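Possible thiamine biosynthesis enzyme (Candida albicans, PDB 2X7P) is of unproven function but, as a periplasmic-binding-protein-like member of the SsuA/TauA family, probably binds a small ligand between two lobes. Local coordinates at residues L17-I22 / L44-V49; E53-L58 / I71-A76; W101-G106 / S171-W176; I121-I126 / F149-N154. The protein carries 1 engineered substitution. All coordinates share one frame; numbering follows the deposited sequence.

Contact 1: residues L17-I22 / L44-V49. With AE3 (2-(2-ethoxyethoxy)ethanol), chain F.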
loop_
_atom_site.group_PDB
_atom_site.type_symbol
_atom_site.label_atom_id
_atom_site.label_comp_id
_atom_site.label_asym_id
_atom_site.label_seq_id
_atom_site.Cartn_x
_atom_site.Cartn_y
_atom_site.Cartn_z
ATOM N N LEU A 17 -17.804 12.427 -5.419
ATOM C CA LEU A 17 -16.534 11.953 -4.883
ATOM C C LEU A 17 -15.647 11.353 -5.966
ATOM O O LEU A 17 -16.044 10.415 -6.660
ATOM C CB LEU A 17 -16.763 10.918 -3.779
ATOM C CG LEU A 17 -17.275 11.424 -2.432
ATOM C CD1 LEU A 17 -17.414 10.264 -1.459
ATOM C CD2 LEU A 17 -16.343 12.486 -1.871
ATOM N N LYS A 18 -14.444 11.898 -6.106
ATOM C CA LYS A 18 -13.458 11.343 -7.022
ATOM C C LYS A 18 -12.484 10.463 -6.247
ATOM O O LYS A 18 -11.672 10.958 -5.467
ATOM C CB LYS A 18 -12.710 12.459 -7.751
ATOM C CG LYS A 18 -13.616 13.412 -8.515
ATOM C CD LYS A 18 -12.814 14.375 -9.375
ATOM C CE LYS A 18 -12.035 13.634 -10.451
ATOM N NZ LYS A 18 -11.251 14.562 -11.314
ATOM N N VAL A 19 -12.575 9.155 -6.461
ATOM C CA VAL A 19 -11.755 8.205 -5.718
ATOM C C VAL A 19 -10.579 7.698 -6.547
ATOM O O VAL A 19 -10.765 7.029 -7.563
ATOM C CB VAL A 19 -12.588 7.002 -5.233
ATOM C CG1 VAL A 19 -11.704 6.009 -4.497
ATOM C CG2 VAL A 19 -13.730 7.473 -4.345
ATOM N N ALA A 20 -9.370 8.021 -6.103
ATOM C CA ALA A 20 -8.158 7.566 -6.772
ATOM C C ALA A 20 -7.713 6.220 -6.210
ATOM O O ALA A 20 -7.330 6.121 -5.046
ATOM C CB ALA A 20 -7.050 8.596 -6.625
ATOM N N TYR A 21 -7.769 5.186 -7.042
ATOM C CA TYR A 21 -7.396 3.844 -6.614
ATOM C C TYR A 21 -6.245 3.299 -7.449
ATOM O O TYR A 21 -5.830 3.913 -8.432
ATOM C CB TYR A 21 -8.597 2.901 -6.712
ATOM C CG TYR A 21 -8.938 2.496 -8.127
ATOM C CD1 TYR A 21 -9.623 3.358 -8.972
ATOM C CD2 TYR A 21 -8.566 1.253 -8.622
ATOM C CE1 TYR A 21 -9.934 2.992 -10.268
ATOM C CE2 TYR A 21 -8.874 0.877 -9.915
ATOM C CZ TYR A 21 -9.557 1.751 -10.735
ATOM O OH TYR A 21 -9.864 1.381 -12.025
ATOM N N ILE A 22 -5.735 2.139 -7.051
ATOM C CA ILE A 22 -4.655 1.484 -7.777
ATOM C C ILE A 22 -5.157 0.190 -8.405
ATOM O O ILE A 22 -5.664 -0.686 -7.705
ATOM C CB ILE A 22 -3.460 1.185 -6.853
ATOM C CG1 ILE A 22 -2.946 2.478 -6.216
ATOM C CG2 ILE A 22 -2.353 0.484 -7.623
ATOM C CD1 ILE A 22 -1.814 2.274 -5.236
ATOM N N LEU A 44 -24.526 7.841 -3.956
ATOM C CA LEU A 44 -23.193 8.365 -4.230
ATOM C C LEU A 44 -22.942 8.518 -5.725
ATOM O O LEU A 44 -23.405 7.712 -6.532
ATOM C CB LEU A 44 -22.125 7.452 -3.623
ATOM C CG LEU A 44 -22.199 7.203 -2.116
ATOM C CD1 LEU A 44 -21.122 6.221 -1.686
ATOM C CD2 LEU A 44 -22.074 8.508 -1.349
ATOM N N SER A 45 -22.205 9.564 -6.086
ATOM C CA SER A 45 -21.770 9.763 -7.460
ATOM C C SER A 45 -20.251 9.673 -7.514
ATOM O O SER A 45 -19.554 10.680 -7.383
ATOM C CB SER A 45 -22.242 11.118 -7.986
ATOM O OG SER A 45 -21.828 11.316 -9.327
ATOM N N ILE A 46 -19.742 8.459 -7.701
ATOM C CA ILE A 46 -18.306 8.210 -7.643
ATOM C C ILE A 46 -17.644 8.260 -9.017
ATOM O O ILE A 46 -18.131 7.661 -9.977
ATOM C CB ILE A 46 -18.000 6.843 -6.997
ATOM C CG1 ILE A 46 -18.709 6.718 -5.647
ATOM C CG2 ILE A 46 -16.501 6.654 -6.836
ATOM C CD1 ILE A 46 -18.265 7.739 -4.626
ATOM N N GLU A 47 -16.531 8.981 -9.099
ATOM C CA GLU A 47 -15.724 9.020 -10.311
ATOM C C GLU A 47 -14.337 8.458 -10.022
ATOM O O GLU A 47 -13.448 9.179 -9.567
ATOM C CB GLU A 47 -15.611 10.451 -10.842
ATOM C CG GLU A 47 -14.717 10.587 -12.066
ATOM C CD GLU A 47 -14.597 12.020 -12.547
ATOM O OE1 GLU A 47 -15.333 12.887 -12.029
ATOM O OE2 GLU A 47 -13.769 12.279 -13.446
ATOM N N PHE A 48 -14.158 7.168 -10.284
ATOM C CA PHE A 48 -12.891 6.502 -10.003
ATOM C C PHE A 48 -11.769 6.991 -10.912
ATOM O O PHE A 48 -11.956 7.155 -12.116
ATOM C CB PHE A 48 -13.041 4.983 -10.119
ATOM C CG PHE A 48 -13.898 4.377 -9.045
ATOM C CD1 PHE A 48 -13.366 4.076 -7.803
ATOM C CD2 PHE A 48 -15.238 4.113 -9.276
ATOM C CE1 PHE A 48 -14.150 3.520 -6.812
ATOM C CE2 PHE A 48 -16.029 3.556 -8.289
ATOM C CZ PHE A 48 -15.483 3.260 -7.055
ATOM N N VAL A 49 -10.603 7.225 -10.319
ATOM C CA VAL A 49 -9.430 7.664 -11.066
ATOM C C VAL A 49 -8.308 6.639 -10.944
ATOM O O VAL A 49 -7.667 6.528 -9.897
ATOM C CB VAL A 49 -8.926 9.032 -10.570
ATOM C CG1 VAL A 49 -7.655 9.430 -11.307
ATOM C CG2 VAL A 49 -10.005 10.090 -10.743
HETATM C C1 AE3 F . 3.164 1.978 -4.280
HETATM C C2 AE3 F . 1.741 1.487 -4.528
HETATM O O2 AE3 F . 1.753 0.117 -4.925
HETATM C C3 AE3 F . 0.423 -0.388 -4.998
HETATM C C4 AE3 F . 0.396 -1.816 -5.529
HETATM O O3 AE3 F . 1.269 -2.650 -4.772
HETATM C C5 AE3 F . 0.536 -3.580 -3.979
HETATM C C6 AE3 F . 0.511 -4.946 -4.648
HETATM O O4 AE3 F . 1.748 -5.171 -5.329
#

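Contact 2: residues E53-L58 / I71-A76. With AE3 (2-(2-ethoxyethoxy)ethanol), chain F; ACY (acetic acid), chain H.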
loop_
_atom_site.group_PDB
_atom_site.type_symbol
_atom_site.label_atom_id
_atom_site.label_comp_id
_atom_site.label_asym_id
_atom_site.label_seq_id
_atom_site.Cartn_x
_atom_site.Cartn_y
_atom_site.Cartn_z
ATOM N N GLU A 53 0.579 4.695 -11.197
ATOM C CA GLU A 53 1.844 5.245 -10.723
ATOM C C GLU A 53 2.172 4.819 -9.293
ATOM O O GLU A 53 3.343 4.692 -8.931
ATOM C CB GLU A 53 1.846 6.773 -10.835
ATOM C CG GLU A 53 1.724 7.297 -12.259
ATOM C CD GLU A 53 0.322 7.156 -12.821
ATOM O OE1 GLU A 53 -0.626 6.990 -12.025
ATOM O OE2 GLU A 53 0.165 7.218 -14.058
ATOM N N GLY A 54 1.140 4.605 -8.483
ATOM C CA GLY A 54 1.334 4.149 -7.119
ATOM C C GLY A 54 0.816 5.110 -6.067
ATOM O O GLY A 54 0.130 6.084 -6.380
ATOM N N SER A 55 1.151 4.831 -4.810
ATOM C CA SER A 55 0.688 5.640 -3.687
ATOM C C SER A 55 1.313 7.030 -3.689
ATOM O O SER A 55 0.741 7.980 -3.152
ATOM C CB SER A 55 0.986 4.936 -2.361
ATOM O OG SER A 55 0.310 3.693 -2.282
ATOM N N GLY A 56 2.492 7.145 -4.294
ATOM C CA GLY A 56 3.177 8.420 -4.386
ATOM C C GLY A 56 2.334 9.464 -5.092
ATOM O O GLY A 56 2.245 10.609 -4.648
ATOM N N ARG A 57 1.711 9.066 -6.195
ATOM C CA ARG A 57 0.861 9.973 -6.956
ATOM C C ARG A 57 -0.488 10.181 -6.275
ATOM O O ARG A 57 -1.091 11.248 -6.389
ATOM C CB ARG A 57 0.669 9.467 -8.387
ATOM C CG ARG A 57 -0.283 10.315 -9.212
ATOM C CD ARG A 57 -0.126 10.055 -10.699
ATOM N NE ARG A 57 -1.099 10.811 -11.484
ATOM C CZ ARG A 57 -0.994 12.109 -11.754
ATOM N NH1 ARG A 57 0.041 12.802 -11.298
ATOM N NH2 ARG A 57 -1.927 12.715 -12.475
ATOM N N LEU A 58 -0.960 9.159 -5.565
ATOM C CA LEU A 58 -2.212 9.263 -4.823
ATOM C C LEU A 58 -2.168 10.452 -3.872
ATOM O O LEU A 58 -3.133 11.210 -3.763
ATOM C CB LEU A 58 -2.486 7.978 -4.040
ATOM C CG LEU A 58 -2.786 6.719 -4.855
ATOM C CD1 LEU A 58 -2.989 5.524 -3.938
ATOM C CD2 LEU A 58 -4.006 6.929 -5.737
ATOM N N ILE A 71 -6.734 5.450 -1.990
ATOM C CA ILE A 71 -6.527 4.159 -1.348
ATOM C C ILE A 71 -5.194 3.553 -1.777
ATOM O O ILE A 71 -5.073 3.017 -2.877
ATOM C CB ILE A 71 -7.669 3.177 -1.679
ATOM C CG1 ILE A 71 -9.017 3.770 -1.263
ATOM C CG2 ILE A 71 -7.439 1.837 -0.997
ATOM C CD1 ILE A 71 -10.202 2.890 -1.594
ATOM N N GLY A 72 -4.196 3.645 -0.904
ATOM C CA GLY A 72 -2.869 3.144 -1.213
ATOM C C GLY A 72 -2.169 2.525 -0.020
ATOM O O GLY A 72 -2.797 2.224 0.996
ATOM N N LEU A 73 -0.859 2.336 -0.146
ATOM C CA LEU A 73 -0.065 1.714 0.907
ATOM C C LEU A 73 -0.026 2.567 2.171
ATOM O O LEU A 73 0.027 3.795 2.104
ATOM C CB LEU A 73 1.355 1.429 0.414
ATOM C CG LEU A 73 1.463 0.446 -0.753
ATOM C CD1 LEU A 73 2.919 0.207 -1.120
ATOM C CD2 LEU A 73 0.773 -0.865 -0.412
ATOM N N THR A 74 -0.046 1.900 3.321
ATOM C CA THR A 74 -0.100 2.576 4.612
ATOM C C THR A 74 1.125 3.446 4.883
ATOM O O THR A 74 0.994 4.608 5.268
ATOM C CB THR A 74 -0.251 1.562 5.763
ATOM O OG1 THR A 74 -1.433 0.779 5.562
ATOM C CG2 THR A 74 -0.343 2.281 7.101
ATOM N N GLU A 75 2.312 2.879 4.685
ATOM C CA GLU A 75 3.552 3.579 5.006
ATOM C C GLU A 75 3.705 4.874 4.213
ATOM O O GLU A 75 4.400 5.795 4.641
ATOM C CB GLU A 75 4.769 2.674 4.785
ATOM C CG GLU A 75 5.092 2.375 3.328
ATOM C CD GLU A 75 4.326 1.185 2.783
ATOM O OE1 GLU A 75 3.326 0.776 3.410
ATOM O OE2 GLU A 75 4.731 0.653 1.729
ATOM N N ALA A 76 3.052 4.940 3.058
ATOM C CA ALA A 76 3.113 6.127 2.214
ATOM C C ALA A 76 2.419 7.312 2.876
ATOM O O ALA A 76 2.964 8.415 2.927
ATOM C CB ALA A 76 2.496 5.845 0.854
HETATM C C1 AE3 F . 3.164 1.978 -4.280
HETATM C C2 AE3 F . 1.741 1.487 -4.528
HETATM O O2 AE3 F . 1.753 0.117 -4.925
HETATM C C3 AE3 F . 0.423 -0.388 -4.998
HETATM C C4 AE3 F . 0.396 -1.816 -5.529
HETATM O O3 AE3 F . 1.269 -2.650 -4.772
HETATM C C5 AE3 F . 0.536 -3.580 -3.979
HETATM C C6 AE3 F . 0.511 -4.946 -4.648
HETATM O O4 AE3 F . 1.748 -5.171 -5.329
HETATM C C ACY H . -3.453 9.385 -13.350
HETATM O O ACY H . -3.808 10.573 -13.188
HETATM O OXT ACY H . -2.727 8.757 -12.549
HETATM C CH3 ACY H . -3.925 8.669 -14.580
#

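Contact 3: residues W101-G106 / S171-W176. With CO2 (carbon dioxide), chain L.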
loop_
_atom_site.group_PDB
_atom_site.type_symbol
_atom_site.label_atom_id
_atom_site.label_comp_id
_atom_site.label_asym_id
_atom_site.label_seq_id
_atom_site.Cartn_x
_atom_site.Cartn_y
_atom_site.Cartn_z
ATOM N N TRP A 101 6.706 -8.731 1.008
ATOM C CA TRP A 101 7.820 -8.284 0.181
ATOM C C TRP A 101 8.795 -9.426 -0.080
ATOM O O TRP A 101 9.217 -10.119 0.845
ATOM C CB TRP A 101 8.548 -7.113 0.846
ATOM C CG TRP A 101 7.775 -5.829 0.825
ATOM C CD1 TRP A 101 6.724 -5.491 1.627
ATOM C CD2 TRP A 101 7.998 -4.707 -0.037
ATOM N NE1 TRP A 101 6.276 -4.231 1.315
ATOM C CE2 TRP A 101 7.042 -3.727 0.296
ATOM C CE3 TRP A 101 8.912 -4.436 -1.060
ATOM C CZ2 TRP A 101 6.974 -2.497 -0.356
ATOM C CZ3 TRP A 101 8.843 -3.215 -1.707
ATOM C CH2 TRP A 101 7.881 -2.261 -1.352
ATOM N N ALA A 102 9.147 -9.617 -1.345
ATOM C CA ALA A 102 10.089 -10.661 -1.727
ATOM C C ALA A 102 11.467 -10.075 -2.016
ATOM O O ALA A 102 11.592 -9.079 -2.727
ATOM C CB ALA A 102 9.571 -11.427 -2.934
ATOM N N VAL A 103 12.497 -10.697 -1.453
ATOM C CA VAL A 103 13.872 -10.288 -1.710
ATOM C C VAL A 103 14.427 -11.094 -2.880
ATOM O O VAL A 103 14.558 -12.315 -2.795
ATOM C CB VAL A 103 14.763 -10.492 -0.472
ATOM C CG1 VAL A 103 16.170 -9.983 -0.743
ATOM C CG2 VAL A 103 14.162 -9.789 0.736
ATOM N N SER A 104 14.748 -10.408 -3.972
ATOM C CA SER A 104 15.174 -11.080 -5.196
ATOM C C SER A 104 16.612 -10.758 -5.594
ATOM O O SER A 104 17.218 -9.812 -5.092
ATOM C CB SER A 104 14.237 -10.723 -6.352
ATOM O OG SER A 104 12.902 -11.098 -6.066
ATOM N N THR A 105 17.142 -11.563 -6.509
ATOM C CA THR A 105 18.453 -11.328 -7.098
ATOM C C THR A 105 18.491 -11.995 -8.470
ATOM O O THR A 105 17.523 -12.635 -8.877
ATOM C CB THR A 105 19.585 -11.883 -6.214
ATOM O OG1 THR A 105 20.855 -11.518 -6.770
ATOM C CG2 THR A 105 19.493 -13.398 -6.114
ATOM N N GLY A 106 19.601 -11.841 -9.183
ATOM C CA GLY A 106 19.740 -12.439 -10.498
ATOM C C GLY A 106 19.530 -13.940 -10.465
ATOM O O GLY A 106 20.001 -14.620 -9.554
ATOM N N SER A 171 23.918 -4.740 -8.697
ATOM C CA SER A 171 23.497 -4.750 -7.301
ATOM C C SER A 171 23.307 -6.185 -6.825
ATOM O O SER A 171 23.094 -7.092 -7.630
ATOM C CB SER A 171 22.205 -3.952 -7.115
ATOM O OG SER A 171 21.134 -4.540 -7.829
ATOM N N ASP A 172 23.385 -6.388 -5.514
ATOM C CA ASP A 172 23.296 -7.726 -4.942
ATOM C C ASP A 172 21.859 -8.231 -4.861
ATOM O O ASP A 172 21.573 -9.373 -5.221
ATOM C CB ASP A 172 23.950 -7.761 -3.559
ATOM C CG ASP A 172 25.441 -7.493 -3.617
ATOM O OD1 ASP A 172 26.010 -7.531 -4.727
ATOM O OD2 ASP A 172 26.045 -7.248 -2.551
ATOM N N ALA A 173 20.956 -7.380 -4.387
ATOM C CA ALA A 173 19.557 -7.766 -4.238
ATOM C C ALA A 173 18.639 -6.554 -4.136
ATOM O O ALA A 173 19.092 -5.438 -3.886
ATOM C CB ALA A 173 19.384 -8.664 -3.021
ATOM N N PHE A 174 17.346 -6.785 -4.333
ATOM C CA PHE A 174 16.343 -5.740 -4.172
ATOM C C PHE A 174 15.050 -6.339 -3.635
ATOM O O PHE A 174 14.852 -7.552 -3.682
ATOM C CB PHE A 174 16.085 -5.020 -5.499
ATOM C CG PHE A 174 15.336 -5.847 -6.507
ATOM C CD1 PHE A 174 16.014 -6.680 -7.380
ATOM C CD2 PHE A 174 13.955 -5.781 -6.588
ATOM C CE1 PHE A 174 15.329 -7.437 -8.311
ATOM C CE2 PHE A 174 13.263 -6.537 -7.517
ATOM C CZ PHE A 174 13.951 -7.366 -8.379
HETATM N N MSE A 175 14.172 -5.484 -3.125
HETATM C CA MSE A 175 12.907 -5.940 -2.565
HETATM C C MSE A 175 11.725 -5.394 -3.356
HETATM O O MSE A 175 11.753 -4.260 -3.831
HETATM C CB MSE A 175 12.799 -5.535 -1.095
HETATM C CG MSE A 175 13.996 -5.957 -0.263
HETATM SE SE MSE A 175 13.792 -5.515 1.621
HETATM C CE MSE A 175 12.235 -6.621 2.026
ATOM N N TRP A 176 10.687 -6.214 -3.493
ATOM C CA TRP A 176 9.512 -5.851 -4.272
ATOM C C TRP A 176 8.364 -6.779 -3.891
ATOM O O TRP A 176 8.592 -7.899 -3.437
ATOM C CB TRP A 176 9.816 -5.967 -5.767
ATOM C CG TRP A 176 9.013 -5.043 -6.634
ATOM C CD1 TRP A 176 7.932 -5.370 -7.403
ATOM C CD2 TRP A 176 9.231 -3.640 -6.826
ATOM N NE1 TRP A 176 7.465 -4.256 -8.060
ATOM C CE2 TRP A 176 8.246 -3.182 -7.722
ATOM C CE3 TRP A 176 10.166 -2.727 -6.325
ATOM C CZ2 TRP A 176 8.166 -1.851 -8.127
ATOM C CZ3 TRP A 176 10.085 -1.406 -6.729
ATOM C CH2 TRP A 176 9.092 -0.981 -7.621
HETATM C C CO2 L . 6.364 -2.118 -4.630
HETATM O O1 CO2 L . 5.991 -3.278 -4.720
HETATM O O2 CO2 L . 6.738 -0.957 -4.541
#

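Contact 4: residues I121-I126 / F149-N154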
loop_
_atom_site.group_PDB
_atom_site.type_symbol
_atom_site.label_atom_id
_atom_site.label_comp_id
_atom_site.label_asym_id
_atom_site.label_seq_id
_atom_site.Cartn_x
_atom_site.Cartn_y
_atom_site.Cartn_z
ATOM N N ILE A 121 22.311 -2.848 -2.138
ATOM C CA ILE A 121 20.865 -3.034 -2.167
ATOM C C ILE A 121 20.211 -2.128 -3.205
ATOM O O ILE A 121 20.320 -0.904 -3.132
ATOM C CB ILE A 121 20.233 -2.756 -0.790
ATOM C CG1 ILE A 121 20.782 -3.729 0.253
ATOM C CG2 ILE A 121 18.718 -2.857 -0.869
ATOM C CD1 ILE A 121 20.465 -5.180 -0.040
ATOM N N GLY A 122 19.531 -2.737 -4.169
ATOM C CA GLY A 122 18.842 -1.988 -5.204
ATOM C C GLY A 122 17.477 -1.504 -4.756
ATOM O O GLY A 122 16.721 -2.245 -4.128
ATOM N N VAL A 123 17.164 -0.253 -5.076
ATOM C CA VAL A 123 15.867 0.325 -4.750
ATOM C C VAL A 123 15.382 1.202 -5.898
ATOM O O VAL A 123 16.181 1.686 -6.700
ATOM C CB VAL A 123 15.927 1.174 -3.465
ATOM C CG1 VAL A 123 16.383 0.328 -2.286
ATOM C CG2 VAL A 123 16.848 2.370 -3.658
ATOM N N SER A 124 14.071 1.400 -5.979
ATOM C CA SER A 124 13.501 2.267 -7.002
ATOM C C SER A 124 13.831 3.724 -6.697
ATOM O O SER A 124 14.313 4.457 -7.562
ATOM C CB SER A 124 11.986 2.070 -7.088
ATOM O OG SER A 124 11.369 2.325 -5.839
ATOM N N ARG A 125 13.572 4.132 -5.460
ATOM C CA ARG A 125 13.872 5.485 -5.008
ATOM C C ARG A 125 14.268 5.477 -3.537
ATOM O O ARG A 125 13.946 4.540 -2.804
ATOM C CB ARG A 125 12.659 6.397 -5.204
ATOM C CG ARG A 125 12.350 6.740 -6.652
ATOM C CD ARG A 125 11.026 7.478 -6.762
ATOM N NE ARG A 125 10.774 7.969 -8.114
ATOM C CZ ARG A 125 11.013 9.214 -8.511
ATOM N NH1 ARG A 125 11.506 10.100 -7.656
ATOM N NH2 ARG A 125 10.755 9.576 -9.760
ATOM N N ILE A 126 14.969 6.520 -3.106
ATOM C CA ILE A 126 15.292 6.681 -1.696
ATOM C C ILE A 126 14.039 7.100 -0.937
ATOM O O ILE A 126 13.424 8.117 -1.254
ATOM C CB ILE A 126 16.394 7.732 -1.477
ATOM C CG1 ILE A 126 17.687 7.304 -2.175
ATOM C CG2 ILE A 126 16.638 7.946 0.009
ATOM C CD1 ILE A 126 18.254 6.000 -1.660
ATOM N N PHE A 149 23.053 1.853 -1.276
ATOM C CA PHE A 149 21.803 1.757 -2.022
ATOM C C PHE A 149 21.975 2.163 -3.482
ATOM O O PHE A 149 22.639 3.153 -3.789
ATOM C CB PHE A 149 20.716 2.608 -1.360
ATOM C CG PHE A 149 20.355 2.155 0.026
ATOM C CD1 PHE A 149 19.500 1.082 0.217
ATOM C CD2 PHE A 149 20.875 2.797 1.138
ATOM C CE1 PHE A 149 19.166 0.660 1.490
ATOM C CE2 PHE A 149 20.544 2.379 2.415
ATOM C CZ PHE A 149 19.690 1.309 2.590
ATOM N N GLN A 150 21.370 1.389 -4.377
ATOM C CA GLN A 150 21.426 1.668 -5.805
ATOM C C GLN A 150 20.051 2.100 -6.304
ATOM O O GLN A 150 19.086 1.342 -6.213
ATOM C CB GLN A 150 21.890 0.428 -6.572
ATOM C CG GLN A 150 23.044 -0.318 -5.919
ATOM C CD GLN A 150 24.326 0.491 -5.890
ATOM O OE1 GLN A 150 24.582 1.299 -6.781
ATOM N NE2 GLN A 150 25.143 0.270 -4.867
ATOM N N VAL A 151 19.963 3.316 -6.828
ATOM C CA VAL A 151 18.698 3.836 -7.336
ATOM C C VAL A 151 18.490 3.439 -8.794
ATOM O O VAL A 151 19.179 3.934 -9.683
ATOM C CB VAL A 151 18.629 5.369 -7.208
ATOM C CG1 VAL A 151 17.308 5.891 -7.756
ATOM C CG2 VAL A 151 18.816 5.786 -5.758
ATOM N N LEU A 152 17.536 2.545 -9.031
ATOM C CA LEU A 152 17.278 2.037 -10.376
ATOM C C LEU A 152 15.976 2.572 -10.973
ATOM O O LEU A 152 15.579 2.172 -12.066
ATOM C CB LEU A 152 17.273 0.504 -10.387
ATOM C CG LEU A 152 18.628 -0.207 -10.302
ATOM C CD1 LEU A 152 19.578 0.310 -11.374
ATOM C CD2 LEU A 152 19.245 -0.073 -8.921
ATOM N N SER A 153 15.315 3.468 -10.245
ATOM C CA SER A 153 14.114 4.143 -10.737
ATOM C C SER A 153 12.874 3.248 -10.780
ATOM O O SER A 153 11.890 3.511 -10.089
ATOM C CB SER A 153 14.367 4.767 -12.114
ATOM O OG SER A 153 13.218 5.450 -12.584
ATOM N N ASN A 154 12.916 2.197 -11.596
ATOM C CA ASN A 154 11.760 1.315 -11.744
ATOM C C ASN A 154 12.061 -0.167 -11.519
ATOM O O ASN A 154 13.213 -0.561 -11.335
ATOM C CB ASN A 154 11.081 1.528 -13.104
ATOM C CG ASN A 154 12.034 1.351 -14.270
ATOM O OD1 ASN A 154 12.147 2.226 -15.129
ATOM N ND2 ASN A 154 12.727 0.219 -14.306
#

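Contact 1: residues L17-I22 / L44-V49
The carbonyl oxygen V19 O receives the shortest bond of this pairing, 2.8 Å from V49 N, and also lies 3.3 Å from F48 CA in a CA-H...O contact. Two residues earlier, E47 N bonds to L17 O at 2.9 Å; L17 N to S45 O and Y21 N to V49 O complete the series, with a weak bond from V19 N to E47 O. The run leads into the short edge strand 49-50, which pairs in parallel with strand 19-21 in one lobe's sheet; the other neighbour of 19-21 is strand 69-73. On one side I46 CD1 lies 3.6 Å from L17 CB and I46 CG2 meets V19 CG2, next to F222 of helix 216-234. Farther along, the F48 ring directs its edge toward the Y21 face in an offset edge-to-face pair, planes at 88°. Y21 CG sits between its backbone N and carbonyl carbon (chi1 75°), and CE1 thereby comes to 3.7 Å from F48 CB. On the more exposed side K18 and E47 run side by side; K18 NZ stays 4.0 Å from E47 OE2, beyond a salt bridge, and has a weak hydrogen bond to E66 O.

Contact 2: residues E53-L58 / I71-A76
S55 and L58 make most of the contact, S55 the polar part. Its OG accepts a hydrogen bond from L73 N at 2.8 Å, with an N-H...O angle of 161°, and also lies 3.4 Å from G72 CA. The hydroxyl oxygen is placed anti to the carbonyl carbon of S55 (chi1 -61°), which turns it to the end of the strand, while S55 CB rests 3.7 Å from A76 CB in the first turn of the next helix. One serine thus meets both arms of the strand-to-helix corner: the oxygen takes the amide of L73, the N-cap residue of helix 74-82, and the carbon packs on that helix. L58, one turn later, uses a single branch. Its CD1 lies 3.4 Å from I71 O and 3.6 Å from G72 CA, pressing a methyl against the backbone where G72 has no side chain. L73 CD1 comes to 3.6 Å from C1 of the bound 2-(2-ethoxyethoxy)ethanol, and S55 N lies near C2 of the same molecule, so the corner borders an occupied pocket. Helix 55-63 here begins against the end of strand 69-73, with I22 and V51 packed on L58, while W203 of strand 203-208 touches I71 and L73.

Contact 3: residues W101-G106 / S171-W176
W101-G106 and S171-W176 form an antiparallel ladder in the mixed sheet of the second lobe, their strand axes 4.7 Å apart. Two hydrogen-bonded pairs hold it. A102 and W176 exchange bonds both ways, the shorter from A102 N to W176 O (2.8 Å), and S104 and F174 do likewise. V103 and M175 make the non-hydrogen-bonded pair between them. A side-chain bond extends the ladder: T105 OG1, anti to its backbone N (chi1 -175°), donates to D172 O at 2.7 Å. Apolar packing gathers on the V103 and M175 face, where the selenomethionine methyl M175 CE lies 3.9 Å from both W101 CB and V103 CG2, its chain bent at chi3. On the other face S104 CB sits over the F174 ring in a CH-pi contact, 4.3 Å from the centroid, while S104 OG bonds to Y185 OH of helix 178-186. Two tryptophans sit at one end of the ladder. The six-membered part of W101 approaches the M175-W176 backbone edge-on, its CE3 lying 3.5 Å from W176 N. W176 in turn stacks with F155, and the carbon of a bound carbon dioxide lies over the centre of the W176 ring, 3.6 Å from W101 CH2.

Contact 4: residues I121-I126 / F149-N154
I121 opens the pairing with its carbonyl: Q150 N donates to I121 O at 2.8 Å, and F149 CA adds a CA-H...O contact to the same oxygen. The I121 side chain runs beside that of F149, I121 CB lying 4.0 Å from F149 CD1. G122 brings its CA alongside Q150 O, and L152 CD2 comes to 4.2 Å from this CA. V123 then ties the strands twice, through V123 N to Q150 O at 2.7 Å and through L152 N to V123 O. With CG1 anti to its carbonyl carbon (chi1 -59°), V123 sets this methyl against F149 CD1, and CG2 is left near Q150 O. The strands are the parallel pair of a beta-alpha-beta unit, joined through helix 129-141, whose Y131 meets the F149 ring and touches V123. Beyond the strand end, S124 O takes a weak bond from S153 N and lies 3.3 Å from V151 CG1, while S124 OG is bonded to S128 OG. Two residues on, the I126 side chain crosses that of V151 at about a right angle, its CG1 4.1 Å from V151 CG2. Bonds between backbone atoms therefore set the register, and the side chains of the F149 face add apolar packing that continues onto helix 129-141, out to the more exposed I126 and V151.

Contacts 1 and 2 belong to one lobe's sheet, contacts 3 and 4 to the other's. In the first, strands 19-21 and 69-73 are neighbours, and A20 O probably accepts a hydrogen bond from I71 N; in the second, A173 O probably does the same from G122 N. Contacts 1 and 4 are partly buried parallel pairings at the sheet edges, whereas contact 3 is a buried antiparallel pairing inside its sheet. Contact 2 is also buried but differs in kind, with a helix start against a strand end and a serine hydroxyl as its polar link. Contacts 2 and 3 come within about 4 Å at their nearest atoms, both beside bound small molecules, consistent with an interlobe cleft.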